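PDB 3IGH: amidohydrolase 3 domain-containing protein from Pyrococcus horikoshii, which probably hydrolyses carbon-nitrogen bonds other than peptide bonds, its own substrate being uncharacterised. Local coordinates for residues 300-303 with 304-307; 326-330 with 331-335; 348-351 with 352-356. One frame throughout, in Å; residues are numbered along the deposited sequence. Where two conformers were deposited one is given.

Helix ends in an amidohydrolase barrel make a compact example of how local contacts finish off secondary structure. Following the chain, contact 1 (300-307) lies near the end of helix 294-305, ahead of strand 310-315. Contact 2 (326-335) ends helix 318-331 and turns the chain toward strand 336-337, and contact 3 (348-356) does the same for helix 345-354 before strand 357-360. The three lie in series, so none nests in or crosses another. Neighbours in sequence also touch in space: R305 packs on F333 between contacts 1 and 2, and R350 bridges D326 and E329 between contacts 2 and 3. Contacts 1 and 3 stay about 10 Å apart at their nearest atoms.

Contact 1: residues 300-303 with 304-307; sequences ITEK and ARSL. With SO4 (sulfate ion), chain C; SO4 (sulfate ion), chain R; SO4 (sulfate ion), chain S.
K303 and S306 meet near the C-terminal end of helix 294-305, one of the helices of the TIM-barrel fold, where a serine hydroxyl turns back on the backbone. S306 OG, placed between its own N and carbonyl carbon (chi1 80°), donates to K303 O at 2.7 Å, while S306 N bonds E302 O. The preceding turn is held by A304 N to I300 O and R305 N to T301 O.

The charged side chains fan outward. K303, bent at chi3 and chi4, reaches one sulfate weakly through NZ. E302 and R305 cross obliquely: E302 OE2 lies 4.1 Å from R305 CB, with carboxylate and guanidinium planes 30° apart. R305, bent at chi2 and chi3, carries its guanidinium firmly to the sulfate of chain C and weakly to that of chain S, both at its edge; NH2 also bonds L309 O, and the side chain packs on F333. With an alanine at R305, L309 O is likely to lose this donor and the chain C sulfate both strong bonds from the side chain. Those are R305 NE to sulfate O2 at 3.0 Å and R305 NH1 to its O1 at 2.9 Å, with an N-H...O angle of 168°.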
loop_
_atom_site.group_PDB
_atom_site.type_symbol
_atom_site.label_atom_id
_atom_site.label_comp_id
_atom_site.label_asym_id
_atom_site.label_seq_id
_atom_site.Cartn_x
_atom_site.Cartn_y
_atom_site.Cartn_z
ATOM N N ILE A 300 -19.726 -11.001 -4.210
ATOM C CA ILE A 300 -18.698 -10.319 -3.412
ATOM C C ILE A 300 -17.322 -11.005 -3.574
ATOM O O ILE A 300 -16.293 -10.326 -3.731
ATOM C CB ILE A 300 -19.119 -10.148 -1.930
ATOM C CG1 ILE A 300 -20.438 -9.366 -1.838
ATOM C CG2 ILE A 300 -18.042 -9.378 -1.153
ATOM C CD1 ILE A 300 -21.111 -9.394 -0.465
ATOM N N THR A 301 -17.320 -12.334 -3.550
ATOM C CA THR A 301 -16.121 -13.129 -3.791
ATOM C C THR A 301 -15.470 -12.751 -5.134
ATOM O O THR A 301 -14.266 -12.513 -5.195
ATOM C CB THR A 301 -16.445 -14.644 -3.746
ATOM O OG1 THR A 301 -16.913 -14.993 -2.435
ATOM C CG2 THR A 301 -15.217 -15.492 -4.082
ATOM N N GLU A 302 -16.274 -12.657 -6.192
ATOM C CA GLU A 302 -15.748 -12.298 -7.515
ATOM C C GLU A 302 -15.227 -10.865 -7.597
ATOM O O GLU A 302 -14.225 -10.615 -8.277
ATOM C CB GLU A 302 -16.767 -12.580 -8.632
ATOM C CG GLU A 302 -17.063 -14.076 -8.868
ATOM C CD GLU A 302 -15.839 -14.899 -9.276
ATOM O OE1 GLU A 302 -15.827 -15.403 -10.413
ATOM O OE2 GLU A 302 -14.895 -15.071 -8.462
ATOM N N LYS A 303 -15.908 -9.936 -6.925
ATOM C CA LYS A 303 -15.437 -8.562 -6.807
ATOM C C LYS A 303 -14.046 -8.538 -6.152
ATOM O O LYS A 303 -13.109 -7.899 -6.653
ATOM C CB LYS A 303 -16.437 -7.748 -5.985
ATOM C CG LYS A 303 -16.113 -6.263 -5.872
ATOM C CD LYS A 303 -17.089 -5.542 -4.935
ATOM C CE LYS A 303 -18.510 -5.503 -5.490
ATOM N NZ LYS A 303 -18.558 -4.822 -6.814
ATOM N N ALA A 304 -13.913 -9.253 -5.033
ATOM C CA ALA A 304 -12.624 -9.376 -4.342
ATOM C C ALA A 304 -11.548 -10.014 -5.221
ATOM O O ALA A 304 -10.422 -9.530 -5.271
ATOM C CB ALA A 304 -12.792 -10.186 -3.063
ATOM N N ARG A 305 -11.906 -11.087 -5.928
ATOM C CA ARG A 305 -10.948 -11.811 -6.765
ATOM C C ARG A 305 -10.467 -10.985 -7.959
ATOM O O ARG A 305 -9.323 -11.124 -8.394
ATOM C CB ARG A 305 -11.521 -13.165 -7.213
ATOM C CG ARG A 305 -11.646 -14.208 -6.068
ATOM C CD ARG A 305 -10.347 -14.306 -5.269
ATOM N NE ARG A 305 -9.229 -14.787 -6.099
ATOM C CZ ARG A 305 -7.945 -14.566 -5.839
ATOM N NH1 ARG A 305 -7.018 -15.074 -6.644
ATOM N NH2 ARG A 305 -7.582 -13.859 -4.771
ATOM N N SER A 306 -11.327 -10.094 -8.445
ATOM C CA SER A 306 -10.963 -9.154 -9.507
ATOM C C SER A 306 -9.897 -8.157 -9.034
ATOM O O SER A 306 -9.255 -7.505 -9.851
ATOM C CB SER A 306 -12.200 -8.416 -10.050
ATOM O OG SER A 306 -12.597 -7.329 -9.218
ATOM N N LEU A 307 -9.704 -8.072 -7.716
ATOM C CA LEU A 307 -8.686 -7.201 -7.106
ATOM C C LEU A 307 -7.550 -7.990 -6.469
ATOM O O LEU A 307 -6.719 -7.419 -5.759
ATOM C CB LEU A 307 -9.341 -6.262 -6.076
ATOM C CG LEU A 307 -10.274 -5.177 -6.623
ATOM C CD1 LEU A 307 -11.152 -4.607 -5.508
ATOM C CD2 LEU A 307 -9.490 -4.061 -7.331
HETATM S S SO4 C . -9.201 -16.392 -9.461
HETATM O O1 SO4 C . -8.039 -16.825 -8.687
HETATM O O2 SO4 C . -10.316 -16.136 -8.561
HETATM O O3 SO4 C . -8.885 -15.168 -10.190
HETATM O O4 SO4 C . -9.559 -17.449 -10.401
HETATM S S SO4 R . -21.436 -4.604 -8.237
HETATM O O1 SO4 R . -21.849 -5.204 -6.970
HETATM O O2 SO4 R . -22.588 -4.503 -9.128
HETATM O O3 SO4 R . -20.901 -3.268 -7.993
HETATM O O4 SO4 R . -20.410 -5.435 -8.864
HETATM S S SO4 S . -3.596 -14.246 -6.949
HETATM O O1 SO4 S . -2.165 -13.950 -6.954
HETATM O O2 SO4 S . -4.170 -13.843 -5.674
HETATM O O3 SO4 S . -4.262 -13.499 -8.019
HETATM O O4 SO4 S . -3.787 -15.683 -7.138
#

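Contact 2: residues 326-330 with 331-335; sequences DVFET and TGFPG
F328 and G335 pack against each other just beyond the Schellman motif that ends helix 318-331, and this is the tight part of the contact. The CA of G335 sits over one face of the F328 ring, 3.7 Å from the ring centroid and 17° off its normal, a CH-pi contact. A side chain on G335 would run into the ring, which makes glycine fitting at this position. From the loop side F333 O also comes close, 3.3 Å from F328 CB, while the rings of F328 and F333 make a looser apolar contact, with CE1 of F328 4.2 Å from CD2 of F333. V311 and I313 of strand 310-315 also pack against F328, joining the helix end to the barrel.

The exposed side, at E329, T330 and G332, is held by backbone groups. G332 takes the positive phi of the motif; its N bonds E329 O from above the carbonyl plane. F333 N makes a weak bond to F328 O at 3.2 Å.

Against helix 294-305, where T331 packs on E302, lies a separate polar grip. T331 OG1, set between its own N and carbonyl carbon (chi1 55°), bonds V327 O at 2.8 Å. T331 N binds the same oxygen from the opposite face of its plane. V327 O is thus gripped twice, so the hydroxyl supplements the backbone bonding just where the regular helical pattern runs out.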
loop_
_atom_site.group_PDB
_atom_site.type_symbol
_atom_site.label_atom_id
_atom_site.label_comp_id
_atom_site.label_asym_id
_atom_site.label_seq_id
_atom_site.Cartn_x
_atom_site.Cartn_y
_atom_site.Cartn_z
ATOM N N ASP A 326 -19.669 -24.330 -1.451
ATOM C CA ASP A 326 -20.344 -24.068 -2.738
ATOM C C ASP A 326 -19.806 -22.795 -3.400
ATOM O O ASP A 326 -19.553 -22.778 -4.608
ATOM C CB ASP A 326 -21.865 -23.945 -2.554
ATOM C CG ASP A 326 -22.563 -25.294 -2.377
ATOM O OD1 ASP A 326 -21.920 -26.347 -2.527
ATOM O OD2 ASP A 326 -23.774 -25.295 -2.073
ATOM N N VAL A 327 -19.607 -21.746 -2.595
ATOM C CA VAL A 327 -19.073 -20.468 -3.074
ATOM C C VAL A 327 -17.664 -20.654 -3.639
ATOM O O VAL A 327 -17.374 -20.225 -4.763
ATOM C CB VAL A 327 -19.107 -19.379 -1.962
ATOM C CG1 VAL A 327 -18.484 -18.074 -2.438
ATOM C CG2 VAL A 327 -20.544 -19.124 -1.536
ATOM N N PHE A 328 -16.806 -21.337 -2.880
ATOM C CA PHE A 328 -15.435 -21.587 -3.312
ATOM C C PHE A 328 -15.329 -22.534 -4.527
ATOM O O PHE A 328 -14.455 -22.358 -5.391
ATOM C CB PHE A 328 -14.558 -22.040 -2.122
ATOM C CG PHE A 328 -14.316 -20.940 -1.090
ATOM C CD1 PHE A 328 -14.211 -19.607 -1.479
ATOM C CD2 PHE A 328 -14.176 -21.249 0.262
ATOM C CE1 PHE A 328 -13.980 -18.594 -0.542
ATOM C CE2 PHE A 328 -13.949 -20.247 1.208
ATOM C CZ PHE A 328 -13.848 -18.924 0.812
ATOM N N GLU A 329 -16.244 -23.495 -4.621
ATOM C CA GLU A 329 -16.263 -24.396 -5.762
ATOM C C GLU A 329 -16.626 -23.649 -7.044
ATOM O O GLU A 329 -15.912 -23.766 -8.043
ATOM C CB GLU A 329 -17.229 -25.559 -5.542
ATOM C CG GLU A 329 -17.197 -26.582 -6.669
ATOM C CD GLU A 329 -18.503 -27.352 -6.820
ATOM O OE1 GLU A 329 -18.601 -28.141 -7.779
ATOM O OE2 GLU A 329 -19.428 -27.177 -5.991
ATOM N N THR A 330 -17.690 -22.845 -6.991
ATOM C CA THR A 330 -18.226 -22.109 -8.141
ATOM C C THR A 330 -17.246 -21.053 -8.679
ATOM O O THR A 330 -17.143 -20.821 -9.885
ATOM C CB THR A 330 -19.577 -21.441 -7.756
ATOM O OG1 THR A 330 -20.507 -22.446 -7.331
ATOM C CG2 THR A 330 -20.182 -20.674 -8.909
ATOM N N THR A 331 -16.540 -20.395 -7.761
ATOM C CA THR A 331 -15.620 -19.336 -8.148
ATOM C C THR A 331 -14.260 -19.909 -8.533
ATOM O O THR A 331 -13.424 -19.209 -9.105
ATOM C CB THR A 331 -15.462 -18.286 -7.032
ATOM O OG1 THR A 331 -15.064 -18.931 -5.810
ATOM C CG2 THR A 331 -16.768 -17.546 -6.822
ATOM N N GLY A 332 -14.059 -21.190 -8.221
ATOM C CA GLY A 332 -12.782 -21.863 -8.413
ATOM C C GLY A 332 -11.655 -21.283 -7.579
ATOM O O GLY A 332 -10.497 -21.385 -7.957
ATOM N N PHE A 333 -11.991 -20.666 -6.447
ATOM C CA PHE A 333 -10.976 -20.048 -5.602
ATOM C C PHE A 333 -10.821 -20.801 -4.285
ATOM O O PHE A 333 -11.789 -20.924 -3.541
ATOM C CB PHE A 333 -11.291 -18.564 -5.353
ATOM C CG PHE A 333 -10.374 -17.909 -4.348
ATOM C CD1 PHE A 333 -9.018 -17.755 -4.623
ATOM C CD2 PHE A 333 -10.872 -17.444 -3.129
ATOM C CE1 PHE A 333 -8.159 -17.163 -3.697
ATOM C CE2 PHE A 333 -10.022 -16.823 -2.201
ATOM C CZ PHE A 333 -8.663 -16.696 -2.485
ATOM N N PRO A 334 -9.601 -21.295 -3.991
ATOM C CA PRO A 334 -9.362 -21.918 -2.691
ATOM C C PRO A 334 -9.246 -20.847 -1.592
ATOM O O PRO A 334 -8.147 -20.407 -1.246
ATOM C CB PRO A 334 -8.053 -22.683 -2.904
ATOM C CG PRO A 334 -7.347 -21.941 -3.982
ATOM C CD PRO A 334 -8.396 -21.302 -4.844
ATOM N N GLY A 335 -10.396 -20.433 -1.064
ATOM C CA GLY A 335 -10.446 -19.402 -0.038
ATOM C C GLY A 335 -10.194 -19.922 1.363
ATOM O O GLY A 335 -9.696 -21.035 1.555
#

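Contact 3: residues 348-351 with 352-356; sequences LERV and KNLKV
V351 turns CG1 anti to its backbone N (chi1 162°), and V356, with CG1 anti to its carbonyl carbon (chi1 -62°), puts CG2 between N and the carbonyl carbon, bringing V351 CG1 and V356 CG2 to 3.7 Å. The side chains cross at about a right angle, an apolar clasp across the Schellman motif that ends helix 345-354. K355 takes the positive phi, and its N makes a weak bond to V351 O at 3.2 Å. The helix joins strand 336-337 to strand 357-360. Its valines pack on neighbouring helices, V356 on F328 of 318-331 and V351 on V392 of 386-392.

On another side, R350 and L354 lie alongside each other and point the same way. The arginine is extended from CG to NE, and L354 CD1 comes 4.0 Å from both R350 CG and R350 NE. The guanidinium continues to helix 318-331, where NH1 forms salt bridges with D326 and E329.

The exposed flank is looser. E349 and K352 run side by side, but E349 OE1 and K352 NZ stay 4.7 Å apart. E349 and N353 meet at a slant, E349 OE1 3.8 Å from N353 OD1, with carboxylate and amide planes turned 72° from each other. The chemistry divides by face: valines clasp the helix end, R350 probably offsets part of the negative charge of D326 and E329 (R294 also pairs with D326), and any E349-K352 attraction is probably modest.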
loop_
_atom_site.group_PDB
_atom_site.type_symbol
_atom_site.label_atom_id
_atom_site.label_comp_id
_atom_site.label_asym_id
_atom_site.label_seq_id
_atom_site.Cartn_x
_atom_site.Cartn_y
_atom_site.Cartn_z
ATOM N N LEU A 348 -15.074 -33.513 4.973
ATOM C CA LEU A 348 -13.619 -33.587 5.087
ATOM C C LEU A 348 -12.946 -33.754 3.728
ATOM O O LEU A 348 -11.959 -33.084 3.441
ATOM C CB LEU A 348 -13.198 -34.722 6.025
ATOM C CG LEU A 348 -13.436 -34.556 7.530
ATOM C CD1 LEU A 348 -13.211 -35.875 8.253
ATOM C CD2 LEU A 348 -12.535 -33.469 8.122
ATOM N N GLU A 349 -13.496 -34.630 2.888
ATOM C CA GLU A 349 -12.942 -34.856 1.554
ATOM C C GLU A 349 -13.192 -33.659 0.631
ATOM O O GLU A 349 -12.364 -33.344 -0.228
ATOM C CB GLU A 349 -13.511 -36.145 0.943
ATOM C CG GLU A 349 -12.726 -36.698 -0.262
ATOM C CD GLU A 349 -11.312 -37.174 0.086
ATOM O OE1 GLU A 349 -10.440 -37.138 -0.810
ATOM O OE2 GLU A 349 -11.065 -37.587 1.243
ATOM N N ARG A 350 -14.326 -32.987 0.817
ATOM C CA ARG A 350 -14.630 -31.799 0.021
ATOM C C ARG A 350 -13.688 -30.644 0.373
ATOM O O ARG A 350 -13.171 -29.969 -0.523
ATOM C CB ARG A 350 -16.091 -31.386 0.173
ATOM C CG ARG A 350 -16.513 -30.396 -0.886
ATOM C CD ARG A 350 -17.990 -30.142 -0.887
ATOM N NE ARG A 350 -18.305 -29.174 -1.929
ATOM C CZ ARG A 350 -19.329 -28.331 -1.893
ATOM N NH1 ARG A 350 -19.526 -27.495 -2.908
ATOM N NH2 ARG A 350 -20.157 -28.323 -0.851
ATOM N N VAL A 351 -13.440 -30.456 1.670
ATOM C CA VAL A 351 -12.426 -29.500 2.155
ATOM C C VAL A 351 -11.063 -29.787 1.508
ATOM O O VAL A 351 -10.408 -28.879 0.981
ATOM C CB VAL A 351 -12.337 -29.504 3.718
ATOM C CG1 VAL A 351 -11.038 -28.868 4.213
ATOM C CG2 VAL A 351 -13.551 -28.784 4.328
ATOM N N LYS A 352 -10.671 -31.061 1.515
ATOM C CA LYS A 352 -9.416 -31.505 0.903
ATOM C C LYS A 352 -9.359 -31.180 -0.589
ATOM O O LYS A 352 -8.379 -30.600 -1.065
ATOM C CB LYS A 352 -9.215 -33.010 1.122
ATOM C CG LYS A 352 -7.875 -33.536 0.622
ATOM C CD LYS A 352 -7.730 -35.020 0.890
ATOM C CE LYS A 352 -6.321 -35.492 0.575
ATOM N NZ LYS A 352 -6.105 -36.896 1.028
ATOM N N ASN A 353 -10.423 -31.538 -1.307
ATOM C CA ASN A 353 -10.480 -31.363 -2.756
ATOM C C ASN A 353 -10.470 -29.911 -3.217
ATOM O O ASN A 353 -9.869 -29.594 -4.243
ATOM C CB ASN A 353 -11.686 -32.106 -3.332
ATOM C CG ASN A 353 -11.523 -33.625 -3.264
ATOM O OD1 ASN A 353 -10.404 -34.143 -3.189
ATOM N ND2 ASN A 353 -12.643 -34.342 -3.280
ATOM N N LEU A 354 -11.114 -29.031 -2.452
ATOM C CA LEU A 354 -11.172 -27.607 -2.800
ATOM C C LEU A 354 -9.954 -26.829 -2.330
ATOM O O LEU A 354 -9.803 -25.652 -2.661
ATOM C CB LEU A 354 -12.459 -26.962 -2.261
ATOM C CG LEU A 354 -13.775 -27.473 -2.859
ATOM C CD1 LEU A 354 -14.975 -26.911 -2.119
ATOM C CD2 LEU A 354 -13.871 -27.149 -4.337
ATOM N N LYS A 355 -9.104 -27.483 -1.538
ATOM C CA LYS A 355 -7.841 -26.908 -1.072
ATOM C C LYS A 355 -8.039 -25.644 -0.222
ATOM O O LYS A 355 -7.206 -24.742 -0.244
ATOM C CB LYS A 355 -6.893 -26.628 -2.255
ATOM C CG LYS A 355 -6.417 -27.869 -3.005
ATOM C CD LYS A 355 -5.502 -27.468 -4.155
ATOM C CE LYS A 355 -4.520 -28.581 -4.508
ATOM N NZ LYS A 355 -5.162 -29.693 -5.260
ATOM N N VAL A 356 -9.133 -25.591 0.536
ATOM C CA VAL A 356 -9.428 -24.401 1.338
ATOM C C VAL A 356 -8.490 -24.312 2.547
ATOM O O VAL A 356 -7.929 -25.326 2.991
ATOM C CB VAL A 356 -10.919 -24.306 1.776
ATOM C CG1 VAL A 356 -11.843 -24.210 0.560
ATOM C CG2 VAL A 356 -11.314 -25.476 2.667
#